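Local atomic coordinates of putative methyl-accepting chemotaxis signal transduction protein (Campylobacter jejuni, PDB entry 6W3T), a protein that probably senses amino acids or similar ligands outside the cell through a double PDC (dCache-type) sensor region and passes the signal to the chemotaxis machinery. Residues 78-83 and 90-95; 140-145 and 158-163. One frame throughout, in Å; residues are numbered along the deposited sequence.

Interaction 1 of 2, residues 78-83 and 90-95. With NVA (norvaline), chain C.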
loop_
_atom_site.group_PDB
_atom_site.type_symbol
_atom_site.label_atom_id
_atom_site.label_comp_id
_atom_site.label_asym_id
_atom_site.label_seq_id
_atom_site.Cartn_x
_atom_site.Cartn_y
_atom_site.Cartn_z
ATOM N N ALA A 78 9.231 -3.993 -10.276
ATOM C CA ALA A 78 8.064 -4.696 -9.779
ATOM C C ALA A 78 8.357 -6.193 -9.686
ATOM O O ALA A 78 9.292 -6.716 -10.298
ATOM C CB ALA A 78 6.845 -4.436 -10.675
ATOM N N LEU A 79 7.539 -6.888 -8.912
ATOM C CA LEU A 79 7.690 -8.335 -8.837
ATOM C C LEU A 79 7.051 -9.018 -10.048
ATOM O O LEU A 79 7.673 -9.874 -10.688
ATOM C CB LEU A 79 7.080 -8.849 -7.537
ATOM C CG LEU A 79 7.474 -10.275 -7.158
ATOM C CD1 LEU A 79 8.961 -10.334 -6.778
ATOM C CD2 LEU A 79 6.607 -10.800 -6.029
ATOM N N ASN A 80 5.806 -8.659 -10.360
ATOM C CA ASN A 80 5.065 -9.168 -11.512
ATOM C C ASN A 80 4.314 -8.026 -12.168
ATOM O O ASN A 80 3.793 -7.145 -11.476
ATOM C CB ASN A 80 4.018 -10.221 -11.146
ATOM C CG ASN A 80 4.589 -11.385 -10.412
ATOM O OD1 ASN A 80 5.389 -12.146 -10.964
ATOM N ND2 ASN A 80 4.151 -11.570 -9.162
ATOM N N VAL A 81 4.228 -8.072 -13.497
ATOM C CA VAL A 81 3.357 -7.190 -14.267
ATOM C C VAL A 81 2.673 -8.034 -15.338
ATOM O O VAL A 81 3.332 -8.810 -16.038
ATOM C CB VAL A 81 4.123 -6.022 -14.921
ATOM C CG1 VAL A 81 3.152 -5.152 -15.752
ATOM C CG2 VAL A 81 4.883 -5.194 -13.881
ATOM N N TYR A 82 1.361 -7.880 -15.481
ATOM C CA TYR A 82 0.634 -8.852 -16.286
ATOM C C TYR A 82 -0.649 -8.248 -16.840
ATOM O O TYR A 82 -1.138 -7.220 -16.366
ATOM C CB TYR A 82 0.330 -10.122 -15.476
ATOM C CG TYR A 82 -0.120 -9.876 -14.052
ATOM C CD1 TYR A 82 0.809 -9.662 -13.028
ATOM C CD2 TYR A 82 -1.471 -9.856 -13.726
ATOM C CE1 TYR A 82 0.394 -9.436 -11.716
ATOM C CE2 TYR A 82 -1.895 -9.635 -12.431
ATOM C CZ TYR A 82 -0.960 -9.423 -11.432
ATOM O OH TYR A 82 -1.395 -9.198 -10.154
ATOM N N LEU A 83 -1.186 -8.923 -17.854
ATOM C CA LEU A 83 -2.463 -8.589 -18.468
ATOM C C LEU A 83 -3.327 -9.848 -18.474
ATOM O O LEU A 83 -2.958 -10.848 -19.099
ATOM C CB LEU A 83 -2.257 -8.062 -19.894
ATOM C CG LEU A 83 -3.503 -7.640 -20.683
ATOM C CD1 LEU A 83 -4.228 -6.486 -19.995
ATOM C CD2 LEU A 83 -3.106 -7.253 -22.104
ATOM N N VAL A 90 -3.387 -15.275 -18.866
ATOM C CA VAL A 90 -2.724 -14.047 -18.440
ATOM C C VAL A 90 -1.339 -14.000 -19.074
ATOM O O VAL A 90 -0.584 -14.976 -19.003
ATOM C CB VAL A 90 -2.649 -13.945 -16.899
ATOM C CG1 VAL A 90 -2.002 -15.188 -16.285
ATOM C CG2 VAL A 90 -1.926 -12.656 -16.450
ATOM N N LEU A 91 -1.028 -12.887 -19.736
ATOM C CA LEU A 91 0.332 -12.620 -20.192
ATOM C C LEU A 91 1.137 -12.091 -19.004
ATOM O O LEU A 91 0.813 -11.030 -18.472
ATOM C CB LEU A 91 0.319 -11.601 -21.330
ATOM C CG LEU A 91 1.682 -11.191 -21.873
ATOM C CD1 LEU A 91 2.375 -12.386 -22.528
ATOM C CD2 LEU A 91 1.546 -10.012 -22.852
ATOM N N LEU A 92 2.183 -12.812 -18.600
ATOM C CA LEU A 92 2.851 -12.590 -17.319
ATOM C C LEU A 92 4.307 -12.210 -17.538
ATOM O O LEU A 92 5.061 -12.973 -18.143
ATOM C CB LEU A 92 2.762 -13.843 -16.446
ATOM C CG LEU A 92 3.574 -13.850 -15.145
ATOM C CD1 LEU A 92 3.132 -12.735 -14.199
ATOM C CD2 LEU A 92 3.488 -15.208 -14.475
ATOM N N SER A 93 4.706 -11.039 -17.027
ATOM C CA SER A 93 6.114 -10.655 -16.937
ATOM C C SER A 93 6.512 -10.735 -15.472
ATOM O O SER A 93 6.028 -9.940 -14.656
ATOM C CB SER A 93 6.353 -9.249 -17.484
ATOM O OG SER A 93 7.737 -8.946 -17.463
ATOM N N GLN A 94 7.392 -11.684 -15.139
ATOM C CA GLN A 94 7.707 -12.000 -13.752
ATOM C C GLN A 94 9.207 -11.919 -13.500
ATOM O O GLN A 94 10.019 -12.264 -14.363
ATOM C CB GLN A 94 7.193 -13.412 -13.353
ATOM C CG GLN A 94 7.871 -14.583 -14.079
ATOM C CD GLN A 94 7.468 -15.959 -13.524
ATOM O OE1 GLN A 94 6.594 -16.623 -14.070
ATOM N NE2 GLN A 94 8.110 -16.380 -12.440
ATOM N N LYS A 95 9.565 -11.463 -12.304
ATOM C CA LYS A 95 10.956 -11.481 -11.871
ATOM C C LYS A 95 11.548 -12.878 -12.014
ATOM O O LYS A 95 10.920 -13.871 -11.635
ATOM C CB LYS A 95 11.046 -11.024 -10.416
ATOM C CG LYS A 95 11.945 -9.824 -10.201
ATOM C CD LYS A 95 12.027 -9.449 -8.727
ATOM C CE LYS A 95 12.806 -8.163 -8.530
ATOM N NZ LYS A 95 14.133 -8.231 -9.201
HETATM N N NVA C . -0.109 -11.816 -7.833
HETATM C CA NVA C . -1.149 -12.274 -8.752
HETATM C CB NVA C . -0.598 -12.826 -10.074
HETATM C CG NVA C . -1.574 -13.028 -11.231
HETATM C CD NVA C . -0.747 -13.391 -12.438
HETATM C C NVA C . -1.905 -13.396 -8.067
HETATM O O NVA C . -1.529 -14.067 -7.095
HETATM O OXT NVA C . -3.125 -13.674 -8.610
#
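Val-90 packs its CG2 methyl 3.5 Å from CB of Tyr-82, just before the antiparallel strands begin to pair. Because CG of Tyr-82 is wedged between its own backbone N and carbonyl carbon (chi1 42°), the ring rises from the sheet and offers a face to the bound norvaline. Norvaline CD lies 3.7 Å above the plane of the Tyr-82 ring, over its centre, a CH-pi contact that suits an unbranched aliphatic chain. Leu-91 pairs with Leu-83 through two backbone hydrogen bonds. Its side chain points to the reverse of the sheet, where Ile-61 and Leu-69 of helix 58-76 receive it. Leu-92 returns to the tyrosine side, its CD1 methyl 4.0 Å from CD1 of Tyr-82. Ser-93 exchanges two bonds with Val-81, each 2.8 Å between N of one and O of the other. Small enough to sit beneath the helix, it also bonds Arg-73 through OG. Gln-94 runs alongside Asn-80 without pairing amides: their planes stand 85° apart, and Asn-80 OD1 rests 3.3 Å from Gln-94 CB. Beyond the ladder Lys-95 N donates a hydrogen bond to Leu-79 O (3.0 Å), while its side chain crosses that of Leu-79 at about a right angle, CD 3.7 Å from Leu-79 CD1. Asn-80 thus works through its amide nitrogen, which bonds Asp-133 and Asp-160, whereas its buried OD1 finds no polar partner. The chemistry implies a two-part pocket wall: an aromatic face for the ligand's hydrocarbon chain, and a second-shell amide that probably positions the two ligand-binding acids.

Interaction 2 of 2, residues 140-145 and 158-163. With NVA (norvaline), chain C.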
loop_
_atom_site.group_PDB
_atom_site.type_symbol
_atom_site.label_atom_id
_atom_site.label_comp_id
_atom_site.label_asym_id
_atom_site.label_seq_id
_atom_site.Cartn_x
_atom_site.Cartn_y
_atom_site.Cartn_z
ATOM N N VAL A 140 2.507 -9.214 -1.610
ATOM C CA VAL A 140 2.470 -8.115 -2.567
ATOM C C VAL A 140 1.228 -7.268 -2.347
ATOM O O VAL A 140 0.214 -7.717 -1.803
ATOM C CB VAL A 140 2.490 -8.595 -4.040
ATOM C CG1 VAL A 140 3.641 -9.536 -4.296
ATOM C CG2 VAL A 140 1.181 -9.245 -4.393
ATOM N N ILE A 141 1.319 -6.032 -2.812
ATOM C CA ILE A 141 0.166 -5.175 -3.023
ATOM C C ILE A 141 -0.033 -5.085 -4.533
ATOM O O ILE A 141 0.914 -4.789 -5.277
ATOM C CB ILE A 141 0.373 -3.792 -2.381
ATOM C CG1 ILE A 141 0.568 -3.942 -0.864
ATOM C CG2 ILE A 141 -0.808 -2.874 -2.678
ATOM C CD1 ILE A 141 0.991 -2.639 -0.157
ATOM N N THR A 142 -1.238 -5.379 -4.991
ATOM C CA THR A 142 -1.528 -5.393 -6.420
ATOM C C THR A 142 -2.334 -4.164 -6.806
ATOM O O THR A 142 -3.326 -3.824 -6.150
ATOM C CB THR A 142 -2.284 -6.663 -6.834
ATOM O OG1 THR A 142 -1.412 -7.795 -6.702
ATOM C CG2 THR A 142 -2.744 -6.554 -8.314
ATOM N N TYR A 143 -1.913 -3.519 -7.881
ATOM C CA TYR A 143 -2.653 -2.443 -8.514
ATOM C C TYR A 143 -3.169 -2.973 -9.840
ATOM O O TYR A 143 -2.379 -3.446 -10.663
ATOM C CB TYR A 143 -1.749 -1.230 -8.723
ATOM C CG TYR A 143 -1.121 -0.739 -7.435
ATOM C CD1 TYR A 143 -0.002 -1.366 -6.899
ATOM C CD2 TYR A 143 -1.659 0.338 -6.742
ATOM C CE1 TYR A 143 0.574 -0.927 -5.709
ATOM C CE2 TYR A 143 -1.081 0.786 -5.542
ATOM C CZ TYR A 143 0.026 0.142 -5.039
ATOM O OH TYR A 143 0.603 0.573 -3.861
ATOM N N SER A 144 -4.479 -2.907 -10.047
ATOM C CA SER A 144 -5.084 -3.506 -11.226
ATOM C C SER A 144 -5.995 -2.490 -11.898
ATOM O O SER A 144 -6.469 -1.537 -11.271
ATOM C CB SER A 144 -5.854 -4.809 -10.885
ATOM O OG SER A 144 -6.956 -4.570 -10.020
ATOM N N LYS A 145 -6.219 -2.690 -13.196
ATOM C CA LYS A 145 -6.914 -1.692 -14.012
ATOM C C LYS A 145 -7.465 -2.361 -15.261
ATOM O O LYS A 145 -6.706 -2.973 -16.021
ATOM C CB LYS A 145 -5.956 -0.546 -14.388
ATOM C CG LYS A 145 -6.582 0.601 -15.178
ATOM C CD LYS A 145 -7.587 1.387 -14.353
ATOM C CE LYS A 145 -7.793 2.791 -14.917
ATOM N NZ LYS A 145 -8.791 2.787 -16.034
ATOM N N GLY A 158 -2.370 -5.905 -14.272
ATOM C CA GLY A 158 -2.021 -6.066 -12.869
ATOM C C GLY A 158 -0.564 -5.754 -12.628
ATOM O O GLY A 158 0.297 -6.118 -13.431
ATOM N N VAL A 159 -0.294 -5.084 -11.504
ATOM C CA VAL A 159 1.067 -4.742 -11.098
ATOM C C VAL A 159 1.254 -5.135 -9.634
ATOM O O VAL A 159 0.537 -4.628 -8.764
ATOM C CB VAL A 159 1.356 -3.247 -11.288
ATOM C CG1 VAL A 159 2.725 -2.893 -10.703
ATOM C CG2 VAL A 159 1.244 -2.863 -12.792
ATOM N N ASP A 160 2.219 -6.019 -9.357
ATOM C CA ASP A 160 2.473 -6.499 -7.998
ATOM C C ASP A 160 3.719 -5.808 -7.448
ATOM O O ASP A 160 4.815 -5.961 -8.003
ATOM C CB ASP A 160 2.682 -8.015 -7.962
ATOM C CG ASP A 160 1.456 -8.804 -8.387
ATOM O OD1 ASP A 160 0.337 -8.230 -8.456
ATOM O OD2 ASP A 160 1.619 -10.023 -8.627
ATOM N N ILE A 161 3.562 -5.068 -6.365
ATOM C CA ILE A 161 4.683 -4.458 -5.650
ATOM C C ILE A 161 4.853 -5.200 -4.331
ATOM O O ILE A 161 3.862 -5.407 -3.621
ATOM C CB ILE A 161 4.446 -2.954 -5.405
ATOM C CG1 ILE A 161 4.030 -2.260 -6.713
ATOM C CG2 ILE A 161 5.707 -2.276 -4.769
ATOM C CD1 ILE A 161 5.157 -2.196 -7.768
ATOM N N PRO A 162 6.063 -5.646 -3.977
ATOM C CA PRO A 162 6.249 -6.300 -2.671
ATOM C C PRO A 162 5.780 -5.399 -1.541
ATOM O O PRO A 162 6.184 -4.242 -1.442
ATOM C CB PRO A 162 7.761 -6.541 -2.601
ATOM C CG PRO A 162 8.204 -6.614 -4.004
ATOM C CD PRO A 162 7.288 -5.688 -4.793
ATOM N N SER A 163 4.889 -5.932 -0.707
ATOM C CA SER A 163 4.429 -5.204 0.461
ATOM C C SER A 163 5.585 -4.849 1.384
ATOM O O SER A 163 5.492 -3.878 2.135
ATOM C CB SER A 163 3.389 -6.034 1.210
ATOM O OG SER A 163 3.909 -7.321 1.487
HETATM N N NVA C . -0.109 -11.816 -7.833
HETATM C CA NVA C . -1.149 -12.274 -8.752
HETATM C CB NVA C . -0.598 -12.826 -10.074
HETATM C CG NVA C . -1.574 -13.028 -11.231
HETATM C CD NVA C . -0.747 -13.391 -12.438
HETATM C C NVA C . -1.905 -13.396 -8.067
HETATM O O NVA C . -1.529 -14.067 -7.095
HETATM O OXT NVA C . -3.125 -13.674 -8.610
#
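Thr-142 and Asp-160 form the polar centre of this antiparallel pair, lying side by side on one face of the sheet. Thr-142 OG1 donates to Asp-160 OD1 at 2.5 Å, approaching from above the carboxylate, 49° out of its plane. The Asp-160 carboxylate is carried there with CG anti to the carbonyl carbon (chi1 -64°), and its other oxygen, OD2, accepts from norvaline N at 2.6 Å. Tyr-82 OH also bonds OD1, and Thr-142 OG1 meets Tyr-131 OH, itself a ligand partner. Ser-144, on the same face, ties its hydroxyl to Trp-115 O; Gly-158 faces it without a side chain.

Backbone bonds set this register. Ile-141 and Ile-161 exchange a pair, with Ile-141 N 2.7 Å from Ile-161 O, and Tyr-143 and Val-159 exchange another, with Tyr-143 N 2.8 Å from Val-159 O.

Most apolar contacts lie on the reverse face. Tyr-143 CE1 lies 3.8 Å from Ile-161 CG1, the isoleucine meeting the ring obliquely. Phe-32 of the long helix 4-48 touches both Tyr-143 and Ile-161, and Asn-36 bonds the phenol oxygen, so the ring is both packed and anchored. On the pocket side, Val-140 CB abuts Asp-160 CB at 4.0 Å and gives the acid's stem an apolar neighbour.

The hairpin thus has a polar face lining the ligand pocket and an apolar face under a helix, in a PDC sensor domain. Hydroxyl donors to OD1 would help stabilise negative charge on the buried Asp-160, consistent with its holding a ligand ammonium group, while the threonine would limit rotation of the carboxylate.

Both contacts are buried antiparallel hairpins of one antiparallel sheet, joined where strand 80-84 runs beside strand 152-162; Tyr-82 O bonds Gly-158 N there at 2.8 Å. Interaction 2 lies nearer the centre of the chain, and its reverse face is roofed by the long helix 4-48. Interaction 1 sits further out, under helix 58-76, and its 90-95 segment becomes partly exposed at Gln-94 and Lys-95. The same side of the sheet serves norvaline in both, but by different chemistry: interaction 1 meets the ligand by hydrophobic contact, interaction 2 by a hydrogen bond to a carboxylate, and the Tyr-82 hydroxyl joins the two through Asp-160.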